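Local coordinates for protein CDP-archaeol synthase (Aeropyrum pernix K1, PDB 5GUF) that binds CTP with magnesium and probably transfers its cytidylyl group to bis-geranylgeranyl-glycerol phosphate, yielding CDP-archaeol for the archaeal membrane, at residues R38-G43 and R51-G56; D122-Y127 and E148-V153. One frame throughout, in Å; residues are numbered along the deposited sequence. Where two conformers were deposited one is given.

Contacts 1 and 2 flank the bound CTP without touching each other: their centres lie 24 Å apart and their nearest atoms about 10 Å. Contact 1 ties together two parts of the loop between helices 31-34 and 59-80 and ends at G56, a residue of the nucleotide pocket. Contact 2 packs helix 121-136 on helix 143-161, and D122 at its near end binds a potassium ion that sits 2.8 Å from CTP O2A. Helix 84-109 connects the two: R108 bonds both L53 O of contact 1 and CTP, whereas K107 bonds CTP and forms a salt bridge with D122 of contact 2.

Contact 1 of 2, residues R38-G43 and R51-G56; sequences RPVDMG and RLLGDG. With CTP (cytidine-5'-triphosphate), chain B.
D41 drives its carboxylate into the bend of 51-56, where R51 and two backbone amides take hold of it. Its chi1 of 71° puts CG between the backbone N and the carbonyl carbon, aiming both oxygens at the other segment. R51 grips it side-on. R51 NH2 gives D41 OD1 a nearly straight bond of 2.6 Å, in the guanidinium plane and on the syn lone pair. R51 NE reaches D41 OD2 at 3.0 Å from a tilted position. The two flat groups are turned 51° apart. D41 OD2 also accepts from L53 N at 2.9 Å on its anti lone pair, and from G54 N above the carboxylate plane. G43 N bonds to D41 OD1, closing an Asx turn D41-G43 that overlaps the type I beta turn P39-M42.

The R51 chain folds back at chi2 and chi3 to bring its guanidinium here; NH1 and NH2 then converge on D55 OD1 from one face of that carboxylate, G54 CA covers a face of the guanidinium and P39 CB meets its edge 3.4 Å from R51 NH2. L53 adds an apolar contact, its CD1 4.0 Å from V40 CG1; both side chains touch M101 of helix 84-109. Water 1 links D41 N to G54 O.

Five N-H donors on one buried carboxylate should favour its ionised form, and the salt-bridge network of D41, R51 and D55 joins the two arms of a loop without helix or strand just ahead of G56, whose O lies 2.9 Å from CTP N1.

Contact 2 of 2, residues D122-Y127 and E148-V153; sequences DQLDFY and EAAAAV. With K (potassium ion), chain F.
Y127 lays its ring against the start of 148-153, with A150 CA over one face, offset toward the rim. CG stands anti to the backbone N (chi1 169°), which carries the ring across to the alanines: Y127 CE2 is 3.6 Å from A150 CB, and Y127 OH 3.3 Å from A149 CB. Aliphatic contacts centre on V153, deposited in two conformers; its contacts apply to one of them only. In that conformer V153 CG1 touches both L124 CD2, at 4.0 Å, and the F126 ring, met obliquely at CE1. L124 CD2 also rests near A150 O.

Between the two segments there are no hydrogen bonds, but Y127 OH bonds to A146 O, a turn earlier on helix 143-161, and so ties the two helices together. Helix 122-127 is kinked where the amides of F126 and Y127 lack partners in the preceding turn, and F126 N bonds instead to D125 OD1 at 2.6 Å. Metal binding occupies the side turned from V153: D122 O makes a long bond of 3.3 Å to the potassium ion, which D100 OD1 and three waters also bind. Water 3 donates to D125 OD1 and water 4 probably to D125 OD2.

The axes of the two short segments approach to 9.9 Å, their N-to-C directions 134° apart; large side chains of 122-127 pack on A149, A150 and V153, between two predicted transmembrane helices. F126 continues onto helices 14-29 and 84-109, while W141 of strand 140-141 touches both Y127 and A149.

Contact 1 of 2, residues R38-G43 and R51-G56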
loop_
_atom_site.group_PDB
_atom_site.type_symbol
_atom_site.label_atom_id
_atom_site.label_comp_id
_atom_site.label_asym_id
_atom_site.label_seq_id
_atom_site.Cartn_x
_atom_site.Cartn_y
_atom_site.Cartn_z
ATOM N N ARG A 38 -5.813 -16.585 23.453
ATOM C CA ARG A 38 -6.058 -15.473 24.352
ATOM C C ARG A 38 -5.873 -14.175 23.580
ATOM O O ARG A 38 -4.728 -13.823 23.247
ATOM C CB ARG A 38 -5.110 -15.523 25.548
ATOM C CG ARG A 38 -5.200 -16.789 26.369
ATOM C CD ARG A 38 -4.139 -16.803 27.466
ATOM N NE ARG A 38 -3.910 -18.150 27.984
ATOM C CZ ARG A 38 -4.319 -18.580 29.174
ATOM N NH1 ARG A 38 -4.978 -17.764 29.989
ATOM N NH2 ARG A 38 -4.064 -19.829 29.554
ATOM N N PRO A 39 -6.940 -13.441 23.271
ATOM C CA PRO A 39 -6.783 -12.208 22.492
ATOM C C PRO A 39 -6.003 -11.153 23.257
ATOM O O PRO A 39 -6.194 -10.948 24.457
ATOM C CB PRO A 39 -8.228 -11.757 22.246
ATOM C CG PRO A 39 -8.989 -12.309 23.413
ATOM C CD PRO A 39 -8.330 -13.648 23.712
ATOM N N VAL A 40 -5.117 -10.472 22.532
ATOM C CA VAL A 40 -4.425 -9.314 23.084
ATOM C C VAL A 40 -5.423 -8.291 23.623
ATOM O O VAL A 40 -5.190 -7.664 24.666
ATOM C CB VAL A 40 -3.502 -8.696 22.014
ATOM C CG1 VAL A 40 -2.792 -7.477 22.563
ATOM C CG2 VAL A 40 -2.492 -9.735 21.521
ATOM N N ASP A 41 -6.551 -8.100 22.928
ATOM C CA ASP A 41 -7.489 -7.046 23.313
ATOM C C ASP A 41 -8.475 -7.486 24.399
ATOM O O ASP A 41 -9.430 -6.755 24.669
ATOM C CB ASP A 41 -8.248 -6.502 22.081
ATOM C CG ASP A 41 -9.266 -7.496 21.497
ATOM O OD1 ASP A 41 -9.485 -8.575 22.076
ATOM O OD2 ASP A 41 -9.862 -7.195 20.437
ATOM N N MET A 42 -8.272 -8.648 25.019
ATOM C CA MET A 42 -9.139 -9.147 26.089
ATOM C C MET A 42 -10.601 -9.236 25.670
ATOM O O MET A 42 -11.486 -9.281 26.529
ATOM C CB MET A 42 -9.023 -8.291 27.359
ATOM C CG MET A 42 -7.620 -8.248 27.948
ATOM S SD MET A 42 -7.071 -9.894 28.457
ATOM C CE MET A 42 -5.551 -10.049 27.519
ATOM N N GLY A 43 -10.875 -9.264 24.364
ATOM C CA GLY A 43 -12.235 -9.278 23.859
ATOM C C GLY A 43 -12.970 -7.951 23.904
ATOM O O GLY A 43 -14.189 -7.941 23.724
ATOM N N ARG A 51 -14.503 -5.028 17.533
ATOM C CA ARG A 51 -13.434 -5.373 18.465
ATOM C C ARG A 51 -12.300 -4.362 18.360
ATOM O O ARG A 51 -12.088 -3.736 17.318
ATOM C CB ARG A 51 -12.912 -6.774 18.180
ATOM C CG ARG A 51 -13.880 -7.869 18.566
ATOM C CD ARG A 51 -13.835 -8.148 20.052
ATOM N NE ARG A 51 -12.530 -8.670 20.452
ATOM C CZ ARG A 51 -12.114 -9.927 20.268
ATOM N NH1 ARG A 51 -12.890 -10.842 19.685
ATOM N NH2 ARG A 51 -10.904 -10.274 20.674
ATOM N N LEU A 52 -11.594 -4.171 19.469
ATOM C CA LEU A 52 -10.423 -3.301 19.450
ATOM C C LEU A 52 -9.375 -3.825 18.468
ATOM O O LEU A 52 -8.863 -3.075 17.626
ATOM C CB LEU A 52 -9.849 -3.190 20.860
ATOM C CG LEU A 52 -8.504 -2.485 21.000
ATOM C CD1 LEU A 52 -8.662 -1.011 20.693
ATOM C CD2 LEU A 52 -7.906 -2.711 22.388
ATOM N N LEU A 53 -9.067 -5.125 18.545
ATOM C CA LEU A 53 -8.160 -5.801 17.620
ATOM C C LEU A 53 -8.790 -6.993 16.928
ATOM O O LEU A 53 -8.558 -7.195 15.734
ATOM C CB LEU A 53 -6.882 -6.265 18.343
ATOM C CG LEU A 53 -5.952 -5.148 18.857
ATOM C CD1 LEU A 53 -4.683 -5.722 19.521
ATOM C CD2 LEU A 53 -5.583 -4.133 17.763
ATOM N N GLY A 54 -9.599 -7.778 17.638
ATOM C CA GLY A 54 -10.142 -9.007 17.109
ATOM C C GLY A 54 -9.387 -10.214 17.632
ATOM O O GLY A 54 -8.320 -10.110 18.253
ATOM N N ASP A 55 -9.964 -11.390 17.347
ATOM C CA ASP A 55 -9.408 -12.653 17.825
ATOM C C ASP A 55 -8.130 -13.052 17.102
ATOM O O ASP A 55 -7.423 -13.940 17.577
ATOM C CB ASP A 55 -10.439 -13.781 17.681
ATOM C CG ASP A 55 -11.484 -13.758 18.780
ATOM O OD1 ASP A 55 -11.189 -13.211 19.873
ATOM O OD2 ASP A 55 -12.591 -14.297 18.552
ATOM N N GLY A 56 -7.826 -12.433 15.964
ATOM C CA GLY A 56 -6.647 -12.810 15.218
ATOM C C GLY A 56 -5.339 -12.428 15.873
ATOM O O GLY A 56 -4.291 -12.843 15.381
HETATM N N1 CTP B . -2.015 -14.570 14.919
HETATM C C2 CTP B . -1.974 -14.574 16.311
HETATM N N3 CTP B . -1.440 -13.509 17.022
HETATM C C4 CTP B . -0.884 -12.443 16.329
HETATM C C5 CTP B . -0.882 -12.457 14.929
HETATM C C6 CTP B . -1.603 -13.440 14.243
HETATM O O2 CTP B . -2.419 -15.536 16.934
HETATM N N4 CTP B . -0.361 -11.425 17.007
HETATM C "C1'" CTP B . -2.551 -15.773 14.213
HETATM C "C2'" CTP B . -4.070 -15.808 14.285
HETATM O "O2'" CTP B . -4.486 -17.156 14.283
HETATM C "C3'" CTP B . -4.485 -15.174 12.984
HETATM C "C4'" CTP B . -3.432 -15.750 12.046
HETATM O "O4'" CTP B . -2.238 -15.824 12.822
HETATM O "O3'" CTP B . -5.796 -15.531 12.638
HETATM C "C5'" CTP B . -3.269 -14.925 10.769
HETATM O "O5'" CTP B . -2.763 -13.637 11.046
HETATM P PA CTP B . -3.516 -12.346 10.461
HETATM O O1A CTP B . -3.762 -12.613 8.992
HETATM O O2A CTP B . -2.730 -11.070 10.683
HETATM O O3A CTP B . -4.889 -12.290 11.306
HETATM P PB CTP B . -6.365 -12.340 10.659
HETATM O O1B CTP B . -6.978 -13.688 10.977
HETATM O O2B CTP B . -6.376 -12.116 9.169
HETATM O O3B CTP B . -7.117 -11.135 11.437
HETATM P PG CTP B . -7.089 -9.591 10.939
HETATM O O1G CTP B . -8.314 -9.342 10.100
HETATM O O2G CTP B . -7.044 -8.756 12.181
HETATM O O3G CTP B . -5.865 -9.300 10.117
HETATM O O HOH W 1 -6.857 -9.147 20.327
#

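Contact 2 of 2, residues D122-Y127 and E148-V153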
loop_
_atom_site.group_PDB
_atom_site.type_symbol
_atom_site.label_atom_id
_atom_site.label_comp_id
_atom_site.label_asym_id
_atom_site.label_seq_id
_atom_site.Cartn_x
_atom_site.Cartn_y
_atom_site.Cartn_z
ATOM N N ASP A 122 -2.674 -5.850 4.594
ATOM C CA ASP A 122 -2.408 -7.138 5.237
ATOM C C ASP A 122 -0.971 -7.601 5.014
ATOM O O ASP A 122 -0.419 -8.336 5.837
ATOM C CB ASP A 122 -3.357 -8.216 4.698
ATOM C CG ASP A 122 -4.754 -8.152 5.316
ATOM O OD1 ASP A 122 -4.929 -7.452 6.337
ATOM O OD2 ASP A 122 -5.683 -8.788 4.751
ATOM N N GLN A 123 -0.358 -7.222 3.900
ATOM C CA GLN A 123 0.971 -7.729 3.602
ATOM C C GLN A 123 2.077 -6.782 4.048
ATOM O O GLN A 123 3.215 -7.221 4.205
ATOM C CB GLN A 123 1.118 -8.004 2.103
ATOM C CG GLN A 123 0.224 -9.102 1.547
ATOM C CD GLN A 123 -1.214 -8.649 1.315
ATOM O OE1 GLN A 123 -1.482 -7.473 1.031
ATOM N NE2 GLN A 123 -2.152 -9.587 1.443
ATOM N N LEU A 124 1.777 -5.510 4.285
ATOM C CA LEU A 124 2.817 -4.517 4.484
ATOM C C LEU A 124 2.838 -3.892 5.877
ATOM O O LEU A 124 3.846 -3.268 6.233
ATOM C CB LEU A 124 2.688 -3.419 3.423
ATOM C CG LEU A 124 3.074 -3.891 2.018
ATOM C CD1 LEU A 124 3.087 -2.731 1.039
ATOM C CD2 LEU A 124 4.433 -4.604 2.033
ATOM N N ASP A 125 1.782 -4.070 6.684
ATOM C CA ASP A 125 1.704 -3.409 7.987
ATOM C C ASP A 125 2.881 -3.781 8.882
ATOM O O ASP A 125 3.446 -2.923 9.565
ATOM C CB ASP A 125 0.381 -3.767 8.671
ATOM C CG ASP A 125 0.109 -5.293 8.694
ATOM O OD1 ASP A 125 0.966 -6.101 8.246
ATOM O OD2 ASP A 125 -0.974 -5.695 9.169
ATOM N N PHE A 126 3.246 -5.056 8.912
ATOM C CA PHE A 126 4.376 -5.487 9.726
ATOM C C PHE A 126 5.691 -4.946 9.170
ATOM O O PHE A 126 6.614 -4.649 9.939
ATOM C CB PHE A 126 4.420 -7.023 9.795
ATOM C CG PHE A 126 5.104 -7.634 8.627
ATOM C CD1 PHE A 126 4.406 -7.894 7.464
ATOM C CD2 PHE A 126 6.475 -7.877 8.649
ATOM C CE1 PHE A 126 5.054 -8.421 6.356
ATOM C CE2 PHE A 126 7.118 -8.388 7.536
ATOM C CZ PHE A 126 6.392 -8.669 6.395
ATOM N N TYR A 127 5.794 -4.842 7.842
ATOM C CA TYR A 127 6.996 -4.302 7.219
ATOM C C TYR A 127 7.207 -2.845 7.597
ATOM O O TYR A 127 8.346 -2.422 7.841
ATOM C CB TYR A 127 6.908 -4.458 5.700
ATOM C CG TYR A 127 7.970 -3.713 4.928
ATOM C CD1 TYR A 127 9.279 -4.167 4.900
ATOM C CD2 TYR A 127 7.663 -2.552 4.217
ATOM C CE1 TYR A 127 10.256 -3.490 4.191
ATOM C CE2 TYR A 127 8.638 -1.869 3.507
ATOM C CZ TYR A 127 9.936 -2.345 3.508
ATOM O OH TYR A 127 10.927 -1.684 2.809
ATOM N N GLU A 148 11.837 -1.569 -2.919
ATOM C CA GLU A 148 12.153 -2.923 -3.375
ATOM C C GLU A 148 11.779 -3.963 -2.329
ATOM O O GLU A 148 11.112 -4.948 -2.639
ATOM C CB GLU A 148 13.636 -3.037 -3.731
ATOM C CG GLU A 148 14.004 -2.301 -5.003
ATOM C CD GLU A 148 15.497 -2.255 -5.248
ATOM O OE1 GLU A 148 16.266 -2.837 -4.446
ATOM O OE2 GLU A 148 15.905 -1.639 -6.254
ATOM N N ALA A 149 12.205 -3.757 -1.083
ATOM C CA ALA A 149 11.865 -4.693 -0.014
ATOM C C ALA A 149 10.354 -4.853 0.140
ATOM O O ALA A 149 9.859 -5.973 0.320
ATOM C CB ALA A 149 12.491 -4.234 1.304
ATOM N N ALA A 150 9.602 -3.746 0.065
ATOM C CA ALA A 150 8.146 -3.845 0.135
ATOM C C ALA A 150 7.600 -4.714 -0.990
ATOM O O ALA A 150 6.730 -5.562 -0.762
ATOM C CB ALA A 150 7.508 -2.457 0.092
ATOM N N ALA A 151 8.111 -4.524 -2.210
ATOM C CA ALA A 151 7.688 -5.346 -3.337
ATOM C C ALA A 151 8.188 -6.774 -3.199
ATOM O O ALA A 151 7.552 -7.706 -3.707
ATOM C CB ALA A 151 8.179 -4.739 -4.651
ATOM N N ALA A 152 9.323 -6.968 -2.527
ATOM C CA ALA A 152 9.784 -8.325 -2.265
ATOM C C ALA A 152 8.892 -9.009 -1.247
ATOM O O ALA A 152 8.697 -10.227 -1.314
ATOM C CB ALA A 152 11.233 -8.317 -1.786
ATOM N N VAL A 153 8.342 -8.250 -0.299
ATOM C CA VAL A 153 7.363 -8.821 0.621
ATOM C C VAL A 153 6.122 -9.257 -0.145
ATOM O O VAL A 153 5.618 -10.373 0.034
ATOM C CB VAL A 153 7.015 -7.818 1.735
ATOM C CG1 VAL A 153 5.789 -8.292 2.497
ATOM C CG2 VAL A 153 8.186 -7.655 2.680
HETATM K K K F . -1.652 -9.388 8.738
HETATM O O HOH W 2 -4.512 -9.782 8.368
HETATM O O HOH W 3 0.894 -9.256 8.868
HETATM O O HOH W 4 -2.921 -7.286 10.524
#